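Local coordinates for protein transcriptional regulator nlh2 (Aquifex aeolicus, PDB 4G3V) that probably regulates sigma-54-dependent transcription, its GAF domain serving as the sensory module that controls the activator, at residues 114-119 / 140-145; 130-135 / 147-152; 75-80 / 88-93; 42-47 / 103-108. One frame throughout, in Å; residues are numbered along the deposited sequence.

Contact 1: 114-119 / 140-145; sequences ALIAAP and ESLENF
Ala-114 and Ile-116 of strand 114-119 face Leu-142 and Phe-145 of helix 140-145 across axes 10.3 Å apart, the two elements running in nearly the same direction at 23° to one another. The contact is wholly apolar and buried, and Leu-142 stands at its middle. With chi1 at 175°, which swings CG away from the backbone N, both of its branches reach the strand, and the methyl of Ala-114 sits against the pair, with CB 3.9 Å from Leu-142 CD1. The CD1 branch also reaches the stretched arm of Ile-116, whose CD1 lies 3.6 Å from Leu-142 CD1; the two side chains lie alongside and point opposite ways. That same Ile-116 methyl then meets Phe-145 at the ring's edge, near its plane, 3.9 Å from Phe-145 CD2. One terminal methyl is thus shared between a leucine and an aromatic rim. Phe-136 packs edge-to-face with Phe-145 and touches Ala-114 and Leu-142 as well, filling in beside the contact. Backbone bonds from Ile-116 to Ile-132 hold the strand in the sheet. Here small and branched residues of a sheet strand receive the C-terminal helix, the helix-on-sheet packing that joins the helical layer of the GAF fold to its sheet.

Contact 2: 130-135 / 147-152; sequences ITIFKE and QTINVI
In the GAF fold a central antiparallel sheet carries the terminal helices on one face, and the isoleucine cluster Ile-130, Ile-132, Ile-149 and Ile-152 is part of that interface. Strand 130-135 runs roughly antiparallel to helix 147-152, at 148°, with their axes 9.4 Å apart. Ile-149 lies over the strand between its two inward-facing isoleucines: its CG2 approaches Ile-130 CG2 at 4.4 Å, while its CD1 meets Ile-132 CG1 at 4.2 Å. Both gaps are those of relaxed methyl and methylene packing. Ile-132 fits less easily, since its CG1 lies between the backbone N and the carbonyl carbon and chi2, at 97°, is far from a staggered value. Leu-36 of helix 25-40 touches both Ile-130 and Ile-152, so a second helix closes the cluster. The helix also has an outward side, where Asn-150 ND2 is hydrogen-bonded to OD1 of Asn-13 of the second subunit and Val-151 packs on Val-151 of that subunit; one helix therefore serves sheet and dimer together. At the far end of the cluster the extended chain of Ile-130 (CG1 anti to N, chi1 173°) brings its CD1 to 3.9 Å from Ile-152 CG2.

Contact 3: 75-80 / 88-93; sequences EGITGK and LVIPNV
Ile-77, in the first turn of helix 76-80, is the side chain by which this helix rests on Leu-88, Ile-90 and Val-93 at the edge of the GAF domain's antiparallel sheet. The helix and the short strand 88-90 run nearly antiparallel, at 158°, with axes 9.6 Å apart. From CB the isoleucine forks. Its CG2 branch, set anti to the backbone N, goes to Leu-88, coming within 3.8 Å of Leu-88 CD1 and 3.9 Å of Leu-88 CB, so that it lies against both root and tip of the leucine. The other branch, CG1, lies beside the backbone N (chi1 -64°) and carries CD1 onward to a different pair: Val-93 CG2 at 3.8 Å and Ile-90 CG1 at 4.0 Å. The two branches thus divide the facing segment between them. An alanine here would keep neither branch and would probably open a gap between helix and strand, with Leu-88 and Val-93 losing their common neighbour. Around this core, Leu-115 of the adjoining strand and Phe-99 of a loop touch both Ile-77 and Val-93. Turned away from segment 88-93 but still buried, Thr-78 is hydrogen-bonded through OG1 to Thr-131 OG1, a second tie to the sheet. Lys-80 contributes its root alone, for its chain then leads away from the strand toward the carbonyl oxygen of Gly-74, to which NZ makes a weak hydrogen bond. Beside the isoleucine, Lys-80 CB completes the seat of the leucine tip, 4.0 Å from Leu-88 CD1.

Contact 4: 42-47 / 103-108; sequences VEHSFI and TGIGRL
His-44, on segment 42-47, meets Ile-105 and Leu-108 of the loop that precedes strand 113-122. The packing across the contact is apolar carbon against an aromatic ring. Ile-105 reaches out fully extended, with CG1 anti to the backbone N (chi1 -179°) and chi2 also near 180°, and this sets its CD1 over one face of the imidazole, 4.0 Å from His-44 CG and equally close to His-44 CB. Leu-108 approaches farther out on the ring, where its CD2 stands obliquely to the plane, 3.8 Å from His-44 CE1. Two aliphatic tips thus meet the imidazole near its root and near its outer end.

The polar ties lie around this packing. His-44 ND1 accepts the backbone N-H of Tyr-63, which probably helps to fix the rotation of the ring and, if the imidazole is neutral, would probably place its proton on NE2. Tyr-63 is also touched by Ile-105 and Leu-108, so one residue braces both sides of the contact.

Backbone bonds shape the loop itself: Leu-108 N donates to Ile-105 O at 2.7 Å, closing a 3-10 turn that presents both side chains to the histidine. The main chain of His-44 pairs with that of Phe-133. The arrangement is a loop folded against the sheet, on the face turned from helix 25-40; in GAF domains this side commonly holds the ligand pocket.

Contacts 1 and 2 are neighbours, their centres 6 Å apart, because strands 113-122 and 125-135 lie side by side in the sheet and both pack on helix 139-162; their segments interleave along the chain. The centre of contact 3, at edge strand 88-90, lies about 10 Å from that of contact 1, and that of contact 4, which reaches the sheet through strand 44-51, about 15 Å. In sequence, the segments of contact 3 fall between the two of contact 4, and both contacts close before contact 1 opens. All four share one antiparallel sheet: contacts 1 and 2 join it to the helix that also reaches the second subunit, contacts 3 and 4 fasten helix 76-84 and a loop opposite.

Contact 1: 114-119 / 140-145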
loop_
_atom_site.group_PDB
_atom_site.type_symbol
_atom_site.label_atom_id
_atom_site.label_comp_id
_atom_site.label_asym_id
_atom_site.label_seq_id
_atom_site.Cartn_x
_atom_site.Cartn_y
_atom_site.Cartn_z
ATOM N N ALA A 114 -11.984 12.794 -13.667
ATOM C CA ALA A 114 -10.535 12.915 -13.632
ATOM C C ALA A 114 -9.899 11.606 -14.083
ATOM O O ALA A 114 -10.519 10.539 -14.032
ATOM C CB ALA A 114 -10.062 13.270 -12.246
ATOM N N LEU A 115 -8.649 11.700 -14.521
ATOM C CA LEU A 115 -7.849 10.535 -14.844
ATOM C C LEU A 115 -6.728 10.450 -13.815
ATOM O O LEU A 115 -6.022 11.432 -13.582
ATOM C CB LEU A 115 -7.279 10.670 -16.261
ATOM C CG LEU A 115 -6.511 9.488 -16.852
ATOM C CD1 LEU A 115 -6.303 9.655 -18.349
ATOM C CD2 LEU A 115 -5.182 9.308 -16.175
ATOM N N ILE A 116 -6.578 9.299 -13.174
ATOM C CA ILE A 116 -5.417 9.077 -12.311
ATOM C C ILE A 116 -4.671 7.858 -12.828
ATOM O O ILE A 116 -5.255 6.791 -12.986
ATOM C CB ILE A 116 -5.809 8.830 -10.850
ATOM C CG1 ILE A 116 -6.543 10.043 -10.285
ATOM C CG2 ILE A 116 -4.565 8.504 -10.003
ATOM C CD1 ILE A 116 -7.099 9.821 -8.900
ATOM N N ALA A 117 -3.384 8.029 -13.091
ATOM C CA ALA A 117 -2.562 6.954 -13.608
ATOM C C ALA A 117 -1.337 6.824 -12.716
ATOM O O ALA A 117 -0.643 7.819 -12.445
ATOM C CB ALA A 117 -2.171 7.230 -15.053
ATOM N N ALA A 118 -1.087 5.607 -12.243
ATOM C CA ALA A 118 0.019 5.356 -11.328
ATOM C C ALA A 118 0.871 4.208 -11.842
ATOM O O ALA A 118 0.352 3.211 -12.383
ATOM C CB ALA A 118 -0.492 5.032 -9.941
ATOM N N PRO A 119 2.183 4.323 -11.644
ATOM C CA PRO A 119 3.096 3.292 -12.139
ATOM C C PRO A 119 3.037 2.036 -11.272
ATOM O O PRO A 119 2.732 2.085 -10.068
ATOM C CB PRO A 119 4.470 3.953 -12.032
ATOM C CG PRO A 119 4.331 4.919 -10.924
ATOM C CD PRO A 119 2.892 5.392 -10.921
ATOM N N GLU A 140 -9.479 18.834 -4.096
ATOM C CA GLU A 140 -8.954 18.346 -2.828
ATOM C C GLU A 140 -9.165 16.843 -2.653
ATOM O O GLU A 140 -8.208 16.098 -2.456
ATOM C CB GLU A 140 -9.581 19.115 -1.667
ATOM C CG GLU A 140 -8.802 18.999 -0.373
ATOM C CD GLU A 140 -9.048 20.165 0.556
ATOM O OE1 GLU A 140 -9.699 21.142 0.125
ATOM O OE2 GLU A 140 -8.588 20.104 1.718
ATOM N N SER A 141 -10.415 16.403 -2.725
ATOM C CA SER A 141 -10.737 14.982 -2.619
ATOM C C SER A 141 -10.058 14.153 -3.718
ATOM O O SER A 141 -9.870 12.948 -3.577
ATOM C CB SER A 141 -12.252 14.785 -2.692
ATOM O OG SER A 141 -12.778 15.329 -3.893
ATOM N N LEU A 142 -9.705 14.801 -4.820
ATOM C CA LEU A 142 -8.988 14.126 -5.890
ATOM C C LEU A 142 -7.572 13.784 -5.427
ATOM O O LEU A 142 -7.067 12.690 -5.685
ATOM C CB LEU A 142 -8.956 15.008 -7.137
ATOM C CG LEU A 142 -8.130 14.498 -8.317
ATOM C CD1 LEU A 142 -8.527 13.083 -8.705
ATOM C CD2 LEU A 142 -8.300 15.435 -9.497
ATOM N N GLU A 143 -6.939 14.720 -4.725
ATOM C CA GLU A 143 -5.580 14.512 -4.234
ATOM C C GLU A 143 -5.519 13.372 -3.221
ATOM O O GLU A 143 -4.576 12.578 -3.222
ATOM C CB GLU A 143 -5.022 15.800 -3.620
ATOM C CG GLU A 143 -4.710 16.891 -4.647
ATOM C CD GLU A 143 -4.193 18.180 -4.009
ATOM O OE1 GLU A 143 -3.673 18.120 -2.871
ATOM O OE2 GLU A 143 -4.310 19.254 -4.646
ATOM N N ASN A 144 -6.527 13.278 -2.365
ATOM C CA ASN A 144 -6.578 12.196 -1.393
ATOM C C ASN A 144 -6.740 10.844 -2.078
ATOM O O ASN A 144 -6.093 9.858 -1.716
ATOM C CB ASN A 144 -7.723 12.417 -0.407
ATOM C CG ASN A 144 -7.865 11.278 0.587
ATOM O OD1 ASN A 144 -7.037 11.117 1.489
ATOM N ND2 ASN A 144 -8.923 10.486 0.433
ATOM N N PHE A 145 -7.604 10.807 -3.085
ATOM C CA PHE A 145 -7.885 9.576 -3.795
ATOM C C PHE A 145 -6.634 9.089 -4.522
ATOM O O PHE A 145 -6.369 7.878 -4.605
ATOM C CB PHE A 145 -9.014 9.815 -4.789
ATOM C CG PHE A 145 -9.708 8.570 -5.221
ATOM C CD1 PHE A 145 -10.724 8.038 -4.457
ATOM C CD2 PHE A 145 -9.363 7.944 -6.395
ATOM C CE1 PHE A 145 -11.377 6.892 -4.860
ATOM C CE2 PHE A 145 -10.003 6.797 -6.803
ATOM C CZ PHE A 145 -11.007 6.267 -6.037
#

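Contact 2: 130-135 / 147-152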
loop_
_atom_site.group_PDB
_atom_site.type_symbol
_atom_site.label_atom_id
_atom_site.label_comp_id
_atom_site.label_asym_id
_atom_site.label_seq_id
_atom_site.Cartn_x
_atom_site.Cartn_y
_atom_site.Cartn_z
ATOM N N ILE A 130 -1.502 1.475 -13.804
ATOM C CA ILE A 130 -2.939 1.351 -13.575
ATOM C C ILE A 130 -3.536 2.728 -13.771
ATOM O O ILE A 130 -3.041 3.713 -13.217
ATOM C CB ILE A 130 -3.281 0.781 -12.189
ATOM C CG1 ILE A 130 -4.791 0.840 -11.945
ATOM C CG2 ILE A 130 -2.531 1.505 -11.083
ATOM C CD1 ILE A 130 -5.243 0.117 -10.669
ATOM N N THR A 131 -4.584 2.785 -14.594
ATOM C CA THR A 131 -5.242 4.031 -14.951
ATOM C C THR A 131 -6.727 3.932 -14.629
ATOM O O THR A 131 -7.393 2.952 -15.000
ATOM C CB THR A 131 -5.069 4.320 -16.436
ATOM O OG1 THR A 131 -3.674 4.510 -16.718
ATOM C CG2 THR A 131 -5.871 5.554 -16.866
ATOM N N ILE A 132 -7.246 4.940 -13.948
ATOM C CA ILE A 132 -8.659 4.956 -13.592
ATOM C C ILE A 132 -9.297 6.286 -13.967
ATOM O O ILE A 132 -8.629 7.313 -14.030
ATOM C CB ILE A 132 -8.886 4.680 -12.079
ATOM C CG1 ILE A 132 -8.443 5.850 -11.211
ATOM C CG2 ILE A 132 -8.135 3.434 -11.634
ATOM C CD1 ILE A 132 -9.548 6.776 -10.811
ATOM N N PHE A 133 -10.599 6.252 -14.216
ATOM C CA PHE A 133 -11.366 7.451 -14.484
ATOM C C PHE A 133 -12.482 7.534 -13.443
ATOM O O PHE A 133 -13.178 6.543 -13.183
ATOM C CB PHE A 133 -11.976 7.374 -15.877
ATOM C CG PHE A 133 -10.971 7.444 -16.988
ATOM C CD1 PHE A 133 -10.303 6.312 -17.402
ATOM C CD2 PHE A 133 -10.704 8.650 -17.623
ATOM C CE1 PHE A 133 -9.380 6.369 -18.424
ATOM C CE2 PHE A 133 -9.784 8.717 -18.638
ATOM C CZ PHE A 133 -9.119 7.568 -19.046
ATOM N N LYS A 134 -12.652 8.695 -12.832
ATOM C CA LYS A 134 -13.661 8.846 -11.807
ATOM C C LYS A 134 -14.044 10.313 -11.633
ATOM O O LYS A 134 -13.193 11.190 -11.723
ATOM C CB LYS A 134 -13.133 8.288 -10.489
ATOM C CG LYS A 134 -14.094 8.457 -9.317
ATOM C CD LYS A 134 -13.528 7.794 -8.070
ATOM C CE LYS A 134 -14.308 8.178 -6.829
ATOM N NZ LYS A 134 -15.698 7.656 -6.880
ATOM N N GLU A 135 -15.323 10.569 -11.387
ATOM C CA GLU A 135 -15.807 11.928 -11.158
ATOM C C GLU A 135 -15.461 12.447 -9.763
ATOM O O GLU A 135 -15.586 11.734 -8.774
ATOM C CB GLU A 135 -17.329 11.986 -11.323
ATOM C CG GLU A 135 -17.833 11.798 -12.737
ATOM C CD GLU A 135 -19.295 12.187 -12.858
ATOM O OE1 GLU A 135 -20.036 11.997 -11.871
ATOM O OE2 GLU A 135 -19.700 12.699 -13.922
ATOM N N GLN A 147 -3.618 9.109 -3.598
ATOM C CA GLN A 147 -2.694 8.372 -2.729
ATOM C C GLN A 147 -3.070 6.893 -2.741
ATOM O O GLN A 147 -2.208 6.002 -2.812
ATOM C CB GLN A 147 -2.716 8.928 -1.294
ATOM C CG GLN A 147 -1.613 8.351 -0.378
ATOM C CD GLN A 147 -1.502 9.056 0.987
ATOM O OE1 GLN A 147 -2.336 9.893 1.339
ATOM N NE2 GLN A 147 -0.456 8.723 1.750
ATOM N N THR A 148 -4.365 6.627 -2.689
ATOM C CA THR A 148 -4.839 5.253 -2.664
ATOM C C THR A 148 -4.581 4.517 -3.985
ATOM O O THR A 148 -4.183 3.351 -3.986
ATOM C CB THR A 148 -6.317 5.203 -2.299
ATOM O OG1 THR A 148 -6.463 5.600 -0.933
ATOM C CG2 THR A 148 -6.859 3.807 -2.459
ATOM N N ILE A 149 -4.772 5.183 -5.118
ATOM C CA ILE A 149 -4.446 4.547 -6.387
ATOM C C ILE A 149 -2.938 4.256 -6.446
ATOM O O ILE A 149 -2.506 3.205 -6.950
ATOM C CB ILE A 149 -4.917 5.395 -7.584
ATOM C CG1 ILE A 149 -6.437 5.579 -7.516
ATOM C CG2 ILE A 149 -4.501 4.742 -8.920
ATOM C CD1 ILE A 149 -7.217 4.290 -7.545
ATOM N N ASN A 150 -2.122 5.170 -5.929
ATOM C CA ASN A 150 -0.689 4.906 -5.896
ATOM C C ASN A 150 -0.369 3.659 -5.067
ATOM O O ASN A 150 0.484 2.854 -5.447
ATOM C CB ASN A 150 0.095 6.085 -5.359
ATOM C CG ASN A 150 1.605 5.845 -5.435
ATOM O OD1 ASN A 150 2.178 5.797 -6.528
ATOM N ND2 ASN A 150 2.241 5.651 -4.283
ATOM N N VAL A 151 -1.053 3.504 -3.939
ATOM C CA VAL A 151 -0.869 2.325 -3.102
ATOM C C VAL A 151 -1.223 1.071 -3.891
ATOM O O VAL A 151 -0.503 0.078 -3.848
ATOM C CB VAL A 151 -1.733 2.382 -1.836
ATOM C CG1 VAL A 151 -1.812 1.006 -1.180
ATOM C CG2 VAL A 151 -1.176 3.417 -0.860
ATOM N N ILE A 152 -2.314 1.129 -4.652
ATOM C CA ILE A 152 -2.734 -0.040 -5.419
ATOM C C ILE A 152 -1.702 -0.383 -6.502
ATOM O O ILE A 152 -1.411 -1.548 -6.737
ATOM C CB ILE A 152 -4.140 0.146 -5.974
ATOM C CG1 ILE A 152 -5.122 0.149 -4.784
ATOM C CG2 ILE A 152 -4.494 -0.981 -6.966
ATOM C CD1 ILE A 152 -6.489 0.542 -5.129
#

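Contact 3: 75-80 / 88-93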
loop_
_atom_site.group_PDB
_atom_site.type_symbol
_atom_site.label_atom_id
_atom_site.label_comp_id
_atom_site.label_asym_id
_atom_site.label_seq_id
_atom_site.Cartn_x
_atom_site.Cartn_y
_atom_site.Cartn_z
ATOM N N GLU A 75 3.778 8.707 -24.743
ATOM C CA GLU A 75 2.531 8.834 -25.508
ATOM C C GLU A 75 1.300 8.988 -24.621
ATOM O O GLU A 75 0.860 8.025 -23.962
ATOM C CB GLU A 75 2.321 7.616 -26.413
ATOM C CG GLU A 75 1.005 7.670 -27.171
ATOM C CD GLU A 75 0.773 6.453 -28.051
ATOM O OE1 GLU A 75 1.495 5.440 -27.888
ATOM O OE2 GLU A 75 -0.138 6.510 -28.901
ATOM N N GLY A 76 0.720 10.183 -24.625
ATOM C CA GLY A 76 -0.450 10.449 -23.808
ATOM C C GLY A 76 -0.133 10.408 -22.317
ATOM O O GLY A 76 1.022 10.292 -21.912
ATOM N N ILE A 77 -1.167 10.509 -21.494
ATOM C CA ILE A 77 -1.000 10.565 -20.042
ATOM C C ILE A 77 -0.465 9.250 -19.491
ATOM O O ILE A 77 0.503 9.232 -18.723
ATOM C CB ILE A 77 -2.332 10.933 -19.358
ATOM C CG1 ILE A 77 -2.747 12.349 -19.784
ATOM C CG2 ILE A 77 -2.212 10.849 -17.845
ATOM C CD1 ILE A 77 -4.223 12.640 -19.612
ATOM N N THR A 78 -1.069 8.142 -19.910
ATOM C CA THR A 78 -0.611 6.840 -19.466
ATOM C C THR A 78 0.825 6.579 -19.939
ATOM O O THR A 78 1.640 6.046 -19.192
ATOM C CB THR A 78 -1.587 5.730 -19.921
ATOM O OG1 THR A 78 -2.853 5.916 -19.260
ATOM C CG2 THR A 78 -1.048 4.370 -19.566
ATOM N N GLY A 79 1.150 7.000 -21.162
ATOM C CA GLY A 79 2.494 6.832 -21.692
ATOM C C GLY A 79 3.536 7.657 -20.947
ATOM O O GLY A 79 4.697 7.263 -20.844
ATOM N N LYS A 80 3.134 8.807 -20.423
ATOM C CA LYS A 80 4.064 9.628 -19.654
ATOM C C LYS A 80 4.371 8.994 -18.300
ATOM O O LYS A 80 5.509 9.026 -17.837
ATOM C CB LYS A 80 3.528 11.048 -19.486
ATOM C CG LYS A 80 3.672 11.897 -20.743
ATOM C CD LYS A 80 2.905 13.204 -20.614
ATOM C CE LYS A 80 3.256 14.157 -21.732
ATOM N NZ LYS A 80 2.982 13.570 -23.070
ATOM N N LEU A 88 0.351 10.647 -12.612
ATOM C CA LEU A 88 -0.351 11.843 -13.056
ATOM C C LEU A 88 -1.792 11.838 -12.544
ATOM O O LEU A 88 -2.480 10.809 -12.571
ATOM C CB LEU A 88 -0.329 11.954 -14.580
ATOM C CG LEU A 88 0.959 12.569 -15.144
ATOM C CD1 LEU A 88 1.018 12.388 -16.658
ATOM C CD2 LEU A 88 1.052 14.050 -14.776
ATOM N N VAL A 89 -2.233 13.007 -12.105
ATOM C CA VAL A 89 -3.583 13.217 -11.586
ATOM C C VAL A 89 -4.171 14.381 -12.377
ATOM O O VAL A 89 -3.761 15.532 -12.182
ATOM C CB VAL A 89 -3.520 13.568 -10.085
ATOM C CG1 VAL A 89 -4.916 13.813 -9.520
ATOM C CG2 VAL A 89 -2.790 12.465 -9.330
ATOM N N ILE A 90 -5.101 14.086 -13.293
ATOM C CA ILE A 90 -5.585 15.090 -14.244
ATOM C C ILE A 90 -7.059 15.362 -14.065
ATOM O O ILE A 90 -7.884 14.576 -14.510
ATOM C CB ILE A 90 -5.419 14.632 -15.706
ATOM C CG1 ILE A 90 -3.990 14.170 -15.975
ATOM C CG2 ILE A 90 -5.835 15.756 -16.659
ATOM C CD1 ILE A 90 -2.957 15.255 -15.867
ATOM N N PRO A 91 -7.398 16.481 -13.419
ATOM C CA PRO A 91 -8.793 16.876 -13.245
ATOM C C PRO A 91 -9.406 17.247 -14.591
ATOM O O PRO A 91 -8.682 17.704 -15.476
ATOM C CB PRO A 91 -8.707 18.120 -12.348
ATOM C CG PRO A 91 -7.287 18.279 -11.974
ATOM C CD PRO A 91 -6.468 17.522 -12.950
ATOM N N ASN A 92 -10.708 17.024 -14.751
ATOM C CA ASN A 92 -11.404 17.460 -15.956
ATOM C C ASN A 92 -10.653 17.021 -17.209
ATOM O O ASN A 92 -10.403 17.833 -18.122
ATOM C CB ASN A 92 -11.548 18.982 -15.928
ATOM C CG ASN A 92 -11.884 19.504 -14.536
ATOM O OD1 ASN A 92 -11.149 20.318 -13.963
ATOM N ND2 ASN A 92 -12.992 19.019 -13.972
ATOM N N VAL A 93 -10.305 15.733 -17.248
ATOM C CA VAL A 93 -9.370 15.209 -18.238
ATOM C C VAL A 93 -9.932 15.356 -19.644
ATOM O O VAL A 93 -9.187 15.470 -20.614
ATOM C CB VAL A 93 -9.019 13.723 -17.951
ATOM C CG1 VAL A 93 -10.259 12.843 -18.010
ATOM C CG2 VAL A 93 -7.952 13.215 -18.916
#

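Contact 4: 42-47 / 103-108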
loop_
_atom_site.group_PDB
_atom_site.type_symbol
_atom_site.label_atom_id
_atom_site.label_comp_id
_atom_site.label_asym_id
_atom_site.label_seq_id
_atom_site.Cartn_x
_atom_site.Cartn_y
_atom_site.Cartn_z
ATOM N N VAL A 42 -15.182 3.282 -8.966
ATOM C CA VAL A 42 -14.383 3.516 -10.164
ATOM C C VAL A 42 -14.978 2.733 -11.316
ATOM O O VAL A 42 -14.809 1.519 -11.397
ATOM C CB VAL A 42 -12.926 3.090 -9.955
ATOM C CG1 VAL A 42 -12.146 3.193 -11.255
ATOM C CG2 VAL A 42 -12.291 3.931 -8.866
ATOM N N GLU A 43 -15.667 3.432 -12.213
ATOM C CA GLU A 43 -16.466 2.767 -13.237
ATOM C C GLU A 43 -15.681 2.382 -14.494
ATOM O O GLU A 43 -16.084 1.481 -15.216
ATOM C CB GLU A 43 -17.682 3.640 -13.590
ATOM C CG GLU A 43 -18.735 3.691 -12.464
ATOM C CD GLU A 43 -19.512 5.005 -12.413
ATOM O OE1 GLU A 43 -18.962 5.998 -11.890
ATOM O OE2 GLU A 43 -20.670 5.051 -12.881
ATOM N N HIS A 44 -14.564 3.055 -14.753
ATOM C CA HIS A 44 -13.731 2.751 -15.910
ATOM C C HIS A 44 -12.268 2.675 -15.494
ATOM O O HIS A 44 -11.753 3.588 -14.849
ATOM C CB HIS A 44 -13.885 3.831 -16.987
ATOM C CG HIS A 44 -15.313 4.161 -17.319
ATOM N ND1 HIS A 44 -16.058 3.419 -18.200
ATOM C CD2 HIS A 44 -16.121 5.157 -16.881
ATOM C CE1 HIS A 44 -17.273 3.942 -18.304
ATOM N NE2 HIS A 44 -17.333 5.000 -17.517
ATOM N N SER A 45 -11.584 1.611 -15.884
ATOM C CA SER A 45 -10.205 1.433 -15.452
ATOM C C SER A 45 -9.508 0.393 -16.289
ATOM O O SER A 45 -10.157 -0.434 -16.934
ATOM C CB SER A 45 -10.154 0.982 -13.984
ATOM O OG SER A 45 -10.806 -0.267 -13.823
ATOM N N PHE A 46 -8.180 0.424 -16.267
ATOM C CA PHE A 46 -7.405 -0.624 -16.891
ATOM C C PHE A 46 -6.045 -0.746 -16.229
ATOM O O PHE A 46 -5.587 0.171 -15.565
ATOM C CB PHE A 46 -7.286 -0.417 -18.416
ATOM C CG PHE A 46 -6.474 0.791 -18.834
ATOM C CD1 PHE A 46 -5.090 0.764 -18.806
ATOM C CD2 PHE A 46 -7.108 1.931 -19.294
ATOM C CE1 PHE A 46 -4.340 1.885 -19.206
ATOM C CE2 PHE A 46 -6.381 3.048 -19.703
ATOM C CZ PHE A 46 -4.997 3.026 -19.663
ATOM N N ILE A 47 -5.450 -1.925 -16.376
ATOM C CA ILE A 47 -4.091 -2.181 -15.953
ATOM C C ILE A 47 -3.350 -2.568 -17.221
ATOM O O ILE A 47 -3.762 -3.493 -17.923
ATOM C CB ILE A 47 -4.031 -3.297 -14.893
ATOM C CG1 ILE A 47 -4.717 -2.817 -13.617
ATOM C CG2 ILE A 47 -2.602 -3.704 -14.615
ATOM C CD1 ILE A 47 -5.034 -3.909 -12.592
ATOM N N THR A 103 -8.675 5.649 -26.525
ATOM C CA THR A 103 -9.824 4.756 -26.536
ATOM C C THR A 103 -11.125 5.473 -26.856
ATOM O O THR A 103 -12.196 4.873 -26.804
ATOM C CB THR A 103 -9.985 4.090 -25.173
ATOM O OG1 THR A 103 -10.007 5.101 -24.152
ATOM C CG2 THR A 103 -8.829 3.137 -24.929
ATOM N N GLY A 104 -11.041 6.760 -27.172
ATOM C CA GLY A 104 -12.230 7.529 -27.483
ATOM C C GLY A 104 -13.207 7.580 -26.319
ATOM O O GLY A 104 -14.353 7.991 -26.499
ATOM N N ILE A 105 -12.756 7.185 -25.124
ATOM C CA ILE A 105 -13.610 7.241 -23.943
ATOM C C ILE A 105 -14.029 8.676 -23.691
ATOM O O ILE A 105 -15.063 8.927 -23.080
ATOM C CB ILE A 105 -12.928 6.681 -22.676
ATOM C CG1 ILE A 105 -13.885 6.756 -21.483
ATOM C CG2 ILE A 105 -11.645 7.446 -22.356
ATOM C CD1 ILE A 105 -13.313 6.174 -20.197
ATOM N N GLY A 106 -13.220 9.618 -24.171
ATOM C CA GLY A 106 -13.498 11.029 -23.979
ATOM C C GLY A 106 -14.962 11.412 -24.108
ATOM O O GLY A 106 -15.518 12.067 -23.230
ATOM N N ARG A 107 -15.592 11.006 -25.206
ATOM C CA ARG A 107 -16.963 11.423 -25.495
ATOM C C ARG A 107 -17.962 10.858 -24.490
ATOM O O ARG A 107 -19.089 11.335 -24.395
ATOM C CB ARG A 107 -17.360 10.983 -26.899
ATOM C CG ARG A 107 -17.534 9.490 -27.040
ATOM C CD ARG A 107 -17.962 9.116 -28.452
ATOM N NE ARG A 107 -18.959 8.054 -28.436
ATOM C CZ ARG A 107 -18.692 6.796 -28.105
ATOM N NH1 ARG A 107 -17.456 6.443 -27.758
ATOM N NH2 ARG A 107 -19.658 5.892 -28.111
ATOM N N LEU A 108 -17.543 9.832 -23.754
ATOM C CA LEU A 108 -18.385 9.210 -22.735
ATOM C C LEU A 108 -18.182 9.840 -21.354
ATOM O O LEU A 108 -19.032 9.701 -20.473
ATOM C CB LEU A 108 -18.100 7.706 -22.660
ATOM C CG LEU A 108 -18.889 6.955 -21.585
ATOM C CD1 LEU A 108 -20.400 7.118 -21.799
ATOM C CD2 LEU A 108 -18.500 5.481 -21.562
#